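Local coordinates for putative nucleolar GTP-binding protein 1 (Plasmodium falciparum, PDB 2QU8) that binds GDP in the crystal and is probably a GTPase of the NOG1 family, its precise cellular role unknown, at residues S43-I48 / F184-G189; N47-A52 / G191-K196; L113-I118 / G148-D153. All coordinates share one frame; numbering follows the deposited sequence.

Contact 1 (S43-I48 / F184-G189). With GDP (guanosine-5'-diphosphate), chain B.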
loop_
_atom_site.group_PDB
_atom_site.type_symbol
_atom_site.label_atom_id
_atom_site.label_comp_id
_atom_site.label_asym_id
_atom_site.label_seq_id
_atom_site.Cartn_x
_atom_site.Cartn_y
_atom_site.Cartn_z
ATOM N N SER A 43 3.511 -1.436 10.485
ATOM C CA SER A 43 4.533 -2.387 10.942
ATOM C C SER A 43 3.902 -3.657 11.499
ATOM O O SER A 43 4.438 -4.753 11.310
ATOM C CB SER A 43 5.499 -1.769 11.970
ATOM O OG SER A 43 4.846 -1.486 13.198
ATOM N N SER A 44 2.764 -3.509 12.176
ATOM C CA SER A 44 2.017 -4.658 12.678
ATOM C C SER A 44 1.595 -5.574 11.526
ATOM O O SER A 44 1.761 -6.789 11.596
ATOM C CB SER A 44 0.778 -4.200 13.455
ATOM O OG SER A 44 1.143 -3.560 14.660
ATOM N N PHE A 45 1.060 -4.979 10.465
ATOM C CA PHE A 45 0.585 -5.743 9.316
ATOM C C PHE A 45 1.733 -6.514 8.683
ATOM O O PHE A 45 1.624 -7.718 8.402
ATOM C CB PHE A 45 -0.053 -4.815 8.274
ATOM C CG PHE A 45 -0.771 -5.551 7.188
ATOM C CD1 PHE A 45 -2.158 -5.689 7.233
ATOM C CD2 PHE A 45 -0.068 -6.136 6.149
ATOM C CE1 PHE A 45 -2.842 -6.394 6.224
ATOM C CE2 PHE A 45 -0.728 -6.844 5.143
ATOM C CZ PHE A 45 -2.129 -6.967 5.184
ATOM N N MET A 46 2.842 -5.810 8.468
ATOM C CA MET A 46 4.026 -6.425 7.904
ATOM C C MET A 46 4.484 -7.635 8.727
ATOM O O MET A 46 4.737 -8.709 8.175
ATOM C CB MET A 46 5.158 -5.398 7.799
ATOM C CG MET A 46 6.486 -6.025 7.440
ATOM S SD MET A 46 7.803 -4.813 7.528
ATOM C CE MET A 46 7.863 -4.514 9.301
ATOM N N ASN A 47 4.605 -7.448 10.040
ATOM C CA ASN A 47 5.044 -8.527 10.944
ATOM C C ASN A 47 4.145 -9.760 10.968
ATOM O O ASN A 47 4.632 -10.888 10.971
ATOM C CB ASN A 47 5.242 -7.998 12.359
ATOM C CG ASN A 47 6.518 -7.210 12.496
ATOM O OD1 ASN A 47 6.510 -6.087 12.992
ATOM N ND2 ASN A 47 7.624 -7.784 12.040
ATOM N N ILE A 48 2.838 -9.538 10.987
ATOM C CA ILE A 48 1.875 -10.635 10.961
ATOM C C ILE A 48 2.011 -11.500 9.700
ATOM O O ILE A 48 2.209 -12.717 9.801
ATOM C CB ILE A 48 0.438 -10.109 11.136
ATOM C CG1 ILE A 48 0.255 -9.601 12.564
ATOM C CG2 ILE A 48 -0.595 -11.201 10.837
ATOM C CD1 ILE A 48 -0.855 -8.607 12.718
ATOM N N PHE A 184 -9.873 -4.864 8.339
ATOM C CA PHE A 184 -9.183 -5.812 9.206
ATOM C C PHE A 184 -8.781 -5.233 10.552
ATOM O O PHE A 184 -8.932 -4.034 10.816
ATOM C CB PHE A 184 -7.944 -6.416 8.511
ATOM C CG PHE A 184 -7.014 -5.396 7.902
ATOM C CD1 PHE A 184 -5.996 -4.811 8.668
ATOM C CD2 PHE A 184 -7.144 -5.033 6.563
ATOM C CE1 PHE A 184 -5.135 -3.867 8.111
ATOM C CE2 PHE A 184 -6.282 -4.087 5.991
ATOM C CZ PHE A 184 -5.272 -3.504 6.771
ATOM N N SER A 185 -8.279 -6.113 11.404
ATOM C CA SER A 185 -7.702 -5.712 12.664
ATOM C C SER A 185 -6.359 -6.395 12.827
ATOM O O SER A 185 -6.298 -7.613 12.957
ATOM C CB SER A 185 -8.623 -6.088 13.824
ATOM O OG SER A 185 -7.924 -5.984 15.055
ATOM N N THR A 186 -5.284 -5.609 12.829
ATOM C CA THR A 186 -3.963 -6.153 13.107
ATOM C C THR A 186 -3.760 -6.448 14.609
ATOM O O THR A 186 -2.727 -6.991 15.007
ATOM C CB THR A 186 -2.799 -5.280 12.507
ATOM O OG1 THR A 186 -2.987 -3.899 12.828
ATOM C CG2 THR A 186 -2.739 -5.419 10.992
ATOM N N LEU A 187 -4.740 -6.102 15.443
ATOM C CA LEU A 187 -4.693 -6.507 16.851
ATOM C C LEU A 187 -5.354 -7.871 17.078
ATOM O O LEU A 187 -4.858 -8.675 17.857
ATOM C CB LEU A 187 -5.290 -5.441 17.788
ATOM C CG LEU A 187 -5.018 -5.583 19.299
ATOM C CD1 LEU A 187 -3.515 -5.535 19.644
ATOM C CD2 LEU A 187 -5.764 -4.509 20.079
ATOM N N THR A 188 -6.465 -8.140 16.399
ATOM C CA THR A 188 -7.151 -9.427 16.592
ATOM C C THR A 188 -6.855 -10.459 15.510
ATOM O O THR A 188 -7.145 -11.644 15.702
ATOM C CB THR A 188 -8.677 -9.272 16.702
ATOM O OG1 THR A 188 -9.186 -8.739 15.475
ATOM C CG2 THR A 188 -9.047 -8.362 17.870
ATOM N N GLY A 189 -6.311 -10.010 14.378
ATOM C CA GLY A 189 -5.995 -10.893 13.245
ATOM C C GLY A 189 -7.100 -11.044 12.208
ATOM O O GLY A 189 -6.849 -11.473 11.076
HETATM P PB GDP B . 2.612 1.901 12.311
HETATM O O1B GDP B . 3.343 3.049 12.989
HETATM O O2B GDP B . 1.886 2.440 11.109
HETATM O O3B GDP B . 3.662 0.931 11.870
HETATM O O3A GDP B . 1.559 1.239 13.321
HETATM P PA GDP B . 1.920 0.105 14.421
HETATM O O1A GDP B . 3.230 0.442 15.110
HETATM O O2A GDP B . 1.977 -1.252 13.791
HETATM O "O5'" GDP B . 0.676 0.270 15.412
HETATM C "C5'" GDP B . 0.549 1.457 16.210
HETATM C "C4'" GDP B . -0.238 1.159 17.479
HETATM O "O4'" GDP B . -1.513 0.608 17.124
HETATM C "C3'" GDP B . 0.444 0.104 18.339
HETATM O "O3'" GDP B . 0.225 0.412 19.715
HETATM C "C2'" GDP B . -0.282 -1.170 17.971
HETATM O "O2'" GDP B . -0.187 -2.161 18.994
HETATM C "C1'" GDP B . -1.696 -0.664 17.750
HETATM N N9 GDP B . -2.511 -1.473 16.825
HETATM C C8 GDP B . -2.070 -2.074 15.701
HETATM N N7 GDP B . -3.087 -2.712 15.072
HETATM C C5 GDP B . -4.203 -2.516 15.802
HETATM C C6 GDP B . -5.627 -2.909 15.696
HETATM O O6 GDP B . -6.014 -3.610 14.732
HETATM N N1 GDP B . -6.472 -2.506 16.663
HETATM C C2 GDP B . -6.070 -1.752 17.708
HETATM N N2 GDP B . -6.986 -1.378 18.639
HETATM N N3 GDP B . -4.778 -1.348 17.857
HETATM C C4 GDP B . -3.819 -1.689 16.953
#

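Contact 2 (N47-A52 / G191-K196)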
loop_
_atom_site.group_PDB
_atom_site.type_symbol
_atom_site.label_atom_id
_atom_site.label_comp_id
_atom_site.label_asym_id
_atom_site.label_seq_id
_atom_site.Cartn_x
_atom_site.Cartn_y
_atom_site.Cartn_z
ATOM N N ASN A 47 4.605 -7.448 10.040
ATOM C CA ASN A 47 5.044 -8.527 10.944
ATOM C C ASN A 47 4.145 -9.760 10.968
ATOM O O ASN A 47 4.632 -10.888 10.971
ATOM C CB ASN A 47 5.242 -7.998 12.359
ATOM C CG ASN A 47 6.518 -7.210 12.496
ATOM O OD1 ASN A 47 6.510 -6.087 12.992
ATOM N ND2 ASN A 47 7.624 -7.784 12.040
ATOM N N ILE A 48 2.838 -9.538 10.987
ATOM C CA ILE A 48 1.875 -10.635 10.961
ATOM C C ILE A 48 2.011 -11.500 9.700
ATOM O O ILE A 48 2.209 -12.717 9.801
ATOM C CB ILE A 48 0.438 -10.109 11.136
ATOM C CG1 ILE A 48 0.255 -9.601 12.564
ATOM C CG2 ILE A 48 -0.595 -11.201 10.837
ATOM C CD1 ILE A 48 -0.855 -8.607 12.718
ATOM N N VAL A 49 1.933 -10.875 8.524
ATOM C CA VAL A 49 1.903 -11.613 7.257
ATOM C C VAL A 49 3.250 -12.240 6.896
ATOM O O VAL A 49 3.299 -13.233 6.183
ATOM C CB VAL A 49 1.351 -10.759 6.070
ATOM C CG1 VAL A 49 -0.035 -10.218 6.404
ATOM C CG2 VAL A 49 2.314 -9.619 5.686
ATOM N N SER A 50 4.341 -11.671 7.398
ATOM C CA SER A 50 5.657 -12.218 7.104
ATOM C C SER A 50 6.178 -13.147 8.213
ATOM O O SER A 50 7.295 -13.656 8.119
ATOM C CB SER A 50 6.657 -11.094 6.846
ATOM O OG SER A 50 6.895 -10.393 8.040
ATOM N N ARG A 51 5.354 -13.374 9.240
ATOM C CA ARG A 51 5.762 -14.085 10.464
ATOM C C ARG A 51 7.085 -13.532 10.996
ATOM O O ARG A 51 7.980 -14.287 11.392
ATOM C CB ARG A 51 5.852 -15.601 10.237
ATOM C CG ARG A 51 4.618 -16.232 9.597
ATOM C CD ARG A 51 3.399 -16.075 10.480
ATOM N NE ARG A 51 2.281 -16.931 10.079
ATOM C CZ ARG A 51 1.124 -16.495 9.581
ATOM N NH1 ARG A 51 0.182 -17.370 9.260
ATOM N NH2 ARG A 51 0.903 -15.193 9.400
ATOM N N ALA A 52 7.193 -12.204 10.981
ATOM C CA ALA A 52 8.400 -11.470 11.388
ATOM C C ALA A 52 9.683 -11.815 10.620
ATOM O O ALA A 52 10.793 -11.528 11.095
ATOM C CB ALA A 52 8.618 -11.562 12.913
ATOM N N GLY A 191 -9.542 -10.713 9.293
ATOM C CA GLY A 191 -9.461 -10.066 7.981
ATOM C C GLY A 191 -8.072 -9.778 7.424
ATOM O O GLY A 191 -7.941 -9.346 6.279
ATOM N N VAL A 192 -7.033 -10.001 8.228
ATOM C CA VAL A 192 -5.662 -9.660 7.826
ATOM C C VAL A 192 -5.170 -10.492 6.634
ATOM O O VAL A 192 -4.662 -9.947 5.652
ATOM C CB VAL A 192 -4.671 -9.754 9.015
ATOM C CG1 VAL A 192 -3.224 -9.681 8.523
ATOM C CG2 VAL A 192 -4.941 -8.644 10.023
ATOM N N GLU A 193 -5.327 -11.807 6.725
ATOM C CA GLU A 193 -4.945 -12.697 5.630
ATOM C C GLU A 193 -5.752 -12.425 4.363
ATOM O O GLU A 193 -5.200 -12.414 3.263
ATOM C CB GLU A 193 -5.033 -14.164 6.064
ATOM C CG GLU A 193 -3.932 -14.568 7.065
ATOM C CD GLU A 193 -2.522 -14.497 6.469
ATOM O OE1 GLU A 193 -2.374 -14.825 5.269
ATOM O OE2 GLU A 193 -1.566 -14.119 7.200
ATOM N N GLN A 194 -7.049 -12.165 4.526
ATOM C CA GLN A 194 -7.900 -11.742 3.407
ATOM C C GLN A 194 -7.380 -10.484 2.701
ATOM O O GLN A 194 -7.349 -10.431 1.474
ATOM C CB GLN A 194 -9.349 -11.517 3.871
ATOM C CG GLN A 194 -10.150 -12.796 4.095
ATOM C CD GLN A 194 -10.248 -13.679 2.842
ATOM O OE1 GLN A 194 -10.182 -14.908 2.938
ATOM N NE2 GLN A 194 -10.386 -13.055 1.670
ATOM N N ALA A 195 -6.986 -9.477 3.485
ATOM C CA ALA A 195 -6.398 -8.242 2.957
ATOM C C ALA A 195 -5.116 -8.508 2.155
ATOM O O ALA A 195 -4.894 -7.914 1.095
ATOM C CB ALA A 195 -6.120 -7.274 4.090
ATOM N N LYS A 196 -4.285 -9.403 2.677
ATOM C CA LYS A 196 -3.051 -9.820 2.015
ATOM C C LYS A 196 -3.346 -10.499 0.672
ATOM O O LYS A 196 -2.688 -10.225 -0.330
ATOM C CB LYS A 196 -2.264 -10.755 2.932
ATOM C CG LYS A 196 -0.887 -11.138 2.412
ATOM C CD LYS A 196 -0.355 -12.373 3.128
ATOM C CE LYS A 196 -1.020 -13.652 2.637
ATOM N NZ LYS A 196 -0.978 -13.734 1.152
#

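Contact 3 (L113-I118 / G148-D153). With GDP (guanosine-5'-diphosphate), chain B.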
loop_
_atom_site.group_PDB
_atom_site.type_symbol
_atom_site.label_atom_id
_atom_site.label_comp_id
_atom_site.label_asym_id
_atom_site.label_seq_id
_atom_site.Cartn_x
_atom_site.Cartn_y
_atom_site.Cartn_z
ATOM N N LEU A 113 -0.495 -0.882 -0.365
ATOM C CA LEU A 113 -1.492 -1.042 0.678
ATOM C C LEU A 113 -1.447 0.213 1.545
ATOM O O LEU A 113 -0.528 0.383 2.347
ATOM C CB LEU A 113 -1.257 -2.310 1.510
ATOM C CG LEU A 113 -2.190 -2.582 2.705
ATOM C CD1 LEU A 113 -3.679 -2.502 2.346
ATOM C CD2 LEU A 113 -1.873 -3.934 3.316
ATOM N N PHE A 114 -2.428 1.091 1.345
ATOM C CA PHE A 114 -2.587 2.306 2.138
ATOM C C PHE A 114 -3.579 2.035 3.254
ATOM O O PHE A 114 -4.768 1.784 3.010
ATOM C CB PHE A 114 -3.034 3.518 1.290
ATOM C CG PHE A 114 -3.014 4.827 2.050
ATOM C CD1 PHE A 114 -1.887 5.648 2.022
ATOM C CD2 PHE A 114 -4.105 5.220 2.821
ATOM C CE1 PHE A 114 -1.857 6.850 2.739
ATOM C CE2 PHE A 114 -4.084 6.417 3.543
ATOM C CZ PHE A 114 -2.961 7.231 3.497
ATOM N N ILE A 115 -3.079 2.093 4.483
ATOM C CA ILE A 115 -3.876 1.759 5.641
ATOM C C ILE A 115 -4.431 3.010 6.314
ATOM O O ILE A 115 -3.688 3.953 6.614
ATOM C CB ILE A 115 -3.088 0.897 6.657
ATOM C CG1 ILE A 115 -2.586 -0.392 5.978
ATOM C CG2 ILE A 115 -3.959 0.602 7.893
ATOM C CD1 ILE A 115 -1.819 -1.354 6.878
ATOM N N ILE A 116 -5.748 2.996 6.516
ATOM C CA ILE A 116 -6.462 3.991 7.293
ATOM C C ILE A 116 -6.923 3.334 8.590
ATOM O O ILE A 116 -7.610 2.306 8.575
ATOM C CB ILE A 116 -7.699 4.560 6.522
ATOM C CG1 ILE A 116 -7.262 5.298 5.246
ATOM C CG2 ILE A 116 -8.553 5.478 7.425
ATOM C CD1 ILE A 116 -8.408 5.700 4.314
ATOM N N ASP A 117 -6.508 3.923 9.706
ATOM C CA ASP A 117 -7.012 3.575 11.031
ATOM C C ASP A 117 -8.374 4.260 11.256
ATOM O O ASP A 117 -8.439 5.445 11.604
ATOM C CB ASP A 117 -5.974 3.998 12.087
ATOM C CG ASP A 117 -6.464 3.831 13.518
ATOM O OD1 ASP A 117 -7.505 3.177 13.748
ATOM O OD2 ASP A 117 -5.791 4.362 14.423
ATOM N N ILE A 118 -9.461 3.513 11.039
ATOM C CA ILE A 118 -10.814 4.073 11.169
ATOM C C ILE A 118 -11.266 4.304 12.606
ATOM O O ILE A 118 -12.305 4.913 12.830
ATOM C CB ILE A 118 -11.903 3.241 10.426
ATOM C CG1 ILE A 118 -11.921 1.774 10.881
ATOM C CG2 ILE A 118 -11.772 3.406 8.916
ATOM C CD1 ILE A 118 -13.269 1.065 10.580
ATOM N N GLY A 148 -6.740 -0.191 3.045
ATOM C CA GLY A 148 -6.990 -1.018 4.209
ATOM C C GLY A 148 -7.634 -0.210 5.312
ATOM O O GLY A 148 -7.085 0.806 5.741
ATOM N N PHE A 149 -8.807 -0.639 5.756
ATOM C CA PHE A 149 -9.438 -0.044 6.929
ATOM C C PHE A 149 -9.109 -0.892 8.140
ATOM O O PHE A 149 -9.630 -1.994 8.307
ATOM C CB PHE A 149 -10.944 0.126 6.729
ATOM C CG PHE A 149 -11.280 0.937 5.527
ATOM C CD1 PHE A 149 -11.755 0.331 4.376
ATOM C CD2 PHE A 149 -11.057 2.310 5.520
ATOM C CE1 PHE A 149 -12.042 1.089 3.241
ATOM C CE2 PHE A 149 -11.342 3.071 4.395
ATOM C CZ PHE A 149 -11.832 2.457 3.255
ATOM N N ASN A 150 -8.207 -0.372 8.962
ATOM C CA ASN A 150 -7.670 -1.102 10.092
ATOM C C ASN A 150 -8.280 -0.684 11.422
ATOM O O ASN A 150 -8.914 0.364 11.523
ATOM C CB ASN A 150 -6.144 -0.946 10.144
ATOM C CG ASN A 150 -5.474 -2.012 10.983
ATOM O OD1 ASN A 150 -6.062 -3.054 11.260
ATOM N ND2 ASN A 150 -4.232 -1.761 11.386
ATOM N N LYS A 151 -8.040 -1.519 12.432
ATOM C CA LYS A 151 -8.488 -1.344 13.822
ATOM C C LYS A 151 -10.007 -1.449 13.982
ATOM O O LYS A 151 -10.601 -0.769 14.821
ATOM C CB LYS A 151 -7.916 -0.062 14.466
ATOM C CG LYS A 151 -6.393 0.092 14.311
ATOM C CD LYS A 151 -5.804 0.980 15.398
ATOM C CE LYS A 151 -4.332 1.284 15.121
ATOM N NZ LYS A 151 -3.911 2.563 15.782
ATOM N N ILE A 152 -10.621 -2.323 13.181
ATOM C CA ILE A 152 -12.076 -2.563 13.234
ATOM C C ILE A 152 -12.536 -3.136 14.582
ATOM O O ILE A 152 -13.729 -3.127 14.886
ATOM C CB ILE A 152 -12.567 -3.492 12.088
ATOM C CG1 ILE A 152 -11.897 -4.869 12.198
ATOM C CG2 ILE A 152 -12.349 -2.831 10.723
ATOM C CD1 ILE A 152 -12.418 -5.907 11.250
ATOM N N ASP A 153 -11.588 -3.635 15.377
ATOM C CA ASP A 153 -11.864 -4.055 16.749
ATOM C C ASP A 153 -12.294 -2.872 17.621
ATOM O O ASP A 153 -12.841 -3.063 18.703
ATOM C CB ASP A 153 -10.647 -4.755 17.368
ATOM C CG ASP A 153 -9.413 -3.862 17.420
ATOM O OD1 ASP A 153 -8.951 -3.559 18.537
ATOM O OD2 ASP A 153 -8.911 -3.459 16.349
HETATM P PB GDP B . 2.612 1.901 12.311
HETATM O O1B GDP B . 3.343 3.049 12.989
HETATM O O2B GDP B . 1.886 2.440 11.109
HETATM O O3B GDP B . 3.662 0.931 11.870
HETATM O O3A GDP B . 1.559 1.239 13.321
HETATM P PA GDP B . 1.920 0.105 14.421
HETATM O O1A GDP B . 3.230 0.442 15.110
HETATM O O2A GDP B . 1.977 -1.252 13.791
HETATM O "O5'" GDP B . 0.676 0.270 15.412
HETATM C "C5'" GDP B . 0.549 1.457 16.210
HETATM C "C4'" GDP B . -0.238 1.159 17.479
HETATM O "O4'" GDP B . -1.513 0.608 17.124
HETATM C "C3'" GDP B . 0.444 0.104 18.339
HETATM O "O3'" GDP B . 0.225 0.412 19.715
HETATM C "C2'" GDP B . -0.282 -1.170 17.971
HETATM O "O2'" GDP B . -0.187 -2.161 18.994
HETATM C "C1'" GDP B . -1.696 -0.664 17.750
HETATM N N9 GDP B . -2.511 -1.473 16.825
HETATM C C8 GDP B . -2.070 -2.074 15.701
HETATM N N7 GDP B . -3.087 -2.712 15.072
HETATM C C5 GDP B . -4.203 -2.516 15.802
HETATM C C6 GDP B . -5.627 -2.909 15.696
HETATM O O6 GDP B . -6.014 -3.610 14.732
HETATM N N1 GDP B . -6.472 -2.506 16.663
HETATM C C2 GDP B . -6.070 -1.752 17.708
HETATM N N2 GDP B . -6.986 -1.378 18.639
HETATM N N3 GDP B . -4.778 -1.348 17.857
HETATM C C4 GDP B . -3.819 -1.689 16.953
#

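Contact 1 (S43-I48 / F184-G189)
Phe45 sets its CE1 over one face of the Phe184 ring, toward its rim, with Phe45 CD1 3.6 Å from Phe184 CE1. The ring planes stand 58° apart, an oblique pair. A first torsion of -170° carries the Phe45 ring away from its backbone N and toward the loop. Thr186 fills the corner beside it: its methyl CG2 rests against the helix backbone, 3.7 Å from Phe45 CA. Farther along the helix, Ile48 sends the tip of its longer branch across to the loop backbone, CD1 lying 3.4 Å from Thr186 O.

Above this apolar floor both segments turn polar groups to GDP. Ser43 N gives a nearly straight bond to O3B of the beta phosphate, as expected where a P-loop runs into its helix. Ser44 grips the alpha phosphate twice, through its backbone N and through OG, which is 2.6 Å from GDP O2A. On the loop, Thr186 OG1 sits between its own N and carbonyl carbon (chi1 48°), a turn that sends it to the guanine, 2.5 Å from GDP N7, while Leu187 N bonds O6 and Leu187 CB covers one guanine face, 3.3 Å from GDP C6. Asn150 also bonds Thr186 OG1. The chemistry implies a division of labour: the helix start holds phosphate, the loop reads the acceptor edge of guanine, and the apolar packing lies beneath.

Contact 2 (N47-A52 / G191-K196)
Val49 and Val192 meet methyl to methyl, CG1 on CG1 at 3.9 Å, in the close-packed half of this contact. Ile48 joins them through its short branch, CG2 lying 3.8 Å from Val192 CG1, so one valine methyl is shared by two neighbours on helix 42-49. That methyl stands anti to the Val192 backbone N (chi1 168°), which directs it at the other helix. Lys196 completes this half with its aliphatic chain: it runs past Val49 in the opposite direction and bends at its last two torsions, about CD, where it touches Val49, CD being 3.8 Å from Val49 CB.

The two segments are the end of the helix that follows the P-loop and the start of the C-terminal helix 192-222, for which Gly191 is the N-cap. Helix 42-49 closes in a Schellman motif, Arg51 taking positive phi and Ala52 N returning to Asn47 O.

Toward solvent the fit is looser. Arg51 NH2 reaches Glu193 OE2 at 3.5 Å, a weak hydrogen bond within a salt bridge; Glu193 comes to the edge of the guanidinium, with guanidinium and carboxylate planes 82° apart. The firmer bond of the same nitrogen stays at home: Arg51 NH2 lies 2.8 Å from Ile48 O, above the carbonyl plane, while Arg51 N approaches that oxygen from the opposite face.

Contact 3 (L113-I118 / G148-D153)
Lys151 lies across the Asp117 carboxylate, its NZ 2.9 Å from Asp117 OD2 in a salt bridge that arrives from above the carboxylate plane, 64° out of it. With chi1 at 173° the Asp117 carboxylate swings to the lysine. Beyond CG the lysine chain lies extended and flat over one guanine face, opposite Leu187 CB; Lys151 CG is 3.4 Å from GDP C6, and NZ bonds O4' of the ribose weakly. Asp153 takes the far edge of the base with both oxygens, OD2 accepting from GDP N1 at 2.6 Å and OD1 from N2. Asn150, Lys151 and Asp153 match the NKxD motif of P-loop GTPases.

The next shell is the parallel pairing of strands 110-117 and 145-150. Gly148 N bonds Phe114 O, Ile116 N bonds Gly148 O nearly along the C=O axis, and Asn150 N bonds Ile116 O, with Ile118 N to Asn150 O extending the run. On one face Ile115 CG2 comes to 3.5 Å from Asn150 CB; on the other, Ile116 and Phe149 lie side by side, and Ile118, just beyond the strand, reaches the same ring, CG2 3.6 Å from Phe149 CD2.

Farther out, Asn150 ND2 bonds Val40 O, Lys151 NZ bonds Asn39 O, and Asp117 is held by Ser119 and Cys122 N. Two Asp153 acceptors facing two base donors imply selection for guanine, and the Asp117 carboxylate probably offsets the lysine charge.

Contacts 1 and 2 are neighbours, centres about 6 Å apart; both start from helix 42-49 and share Asn47 and Ile48. Contact 1 joins that helix to the loop after strand 179-183, and contact 2 joins its end to helix 192-222, the next element along the chain. Contact 3 is nested within the loop that each of them closes. It lies in the parallel part of the sheet, about 10 Å from contact 1 and about 13 Å from contact 2, centre to centre. Contacts 1 and 3 touch through a Phe184 N to Phe149 O bond and both reach GDP, so phosphate and base sites distant in sequence form one pocket, with contact 2 packed beside it.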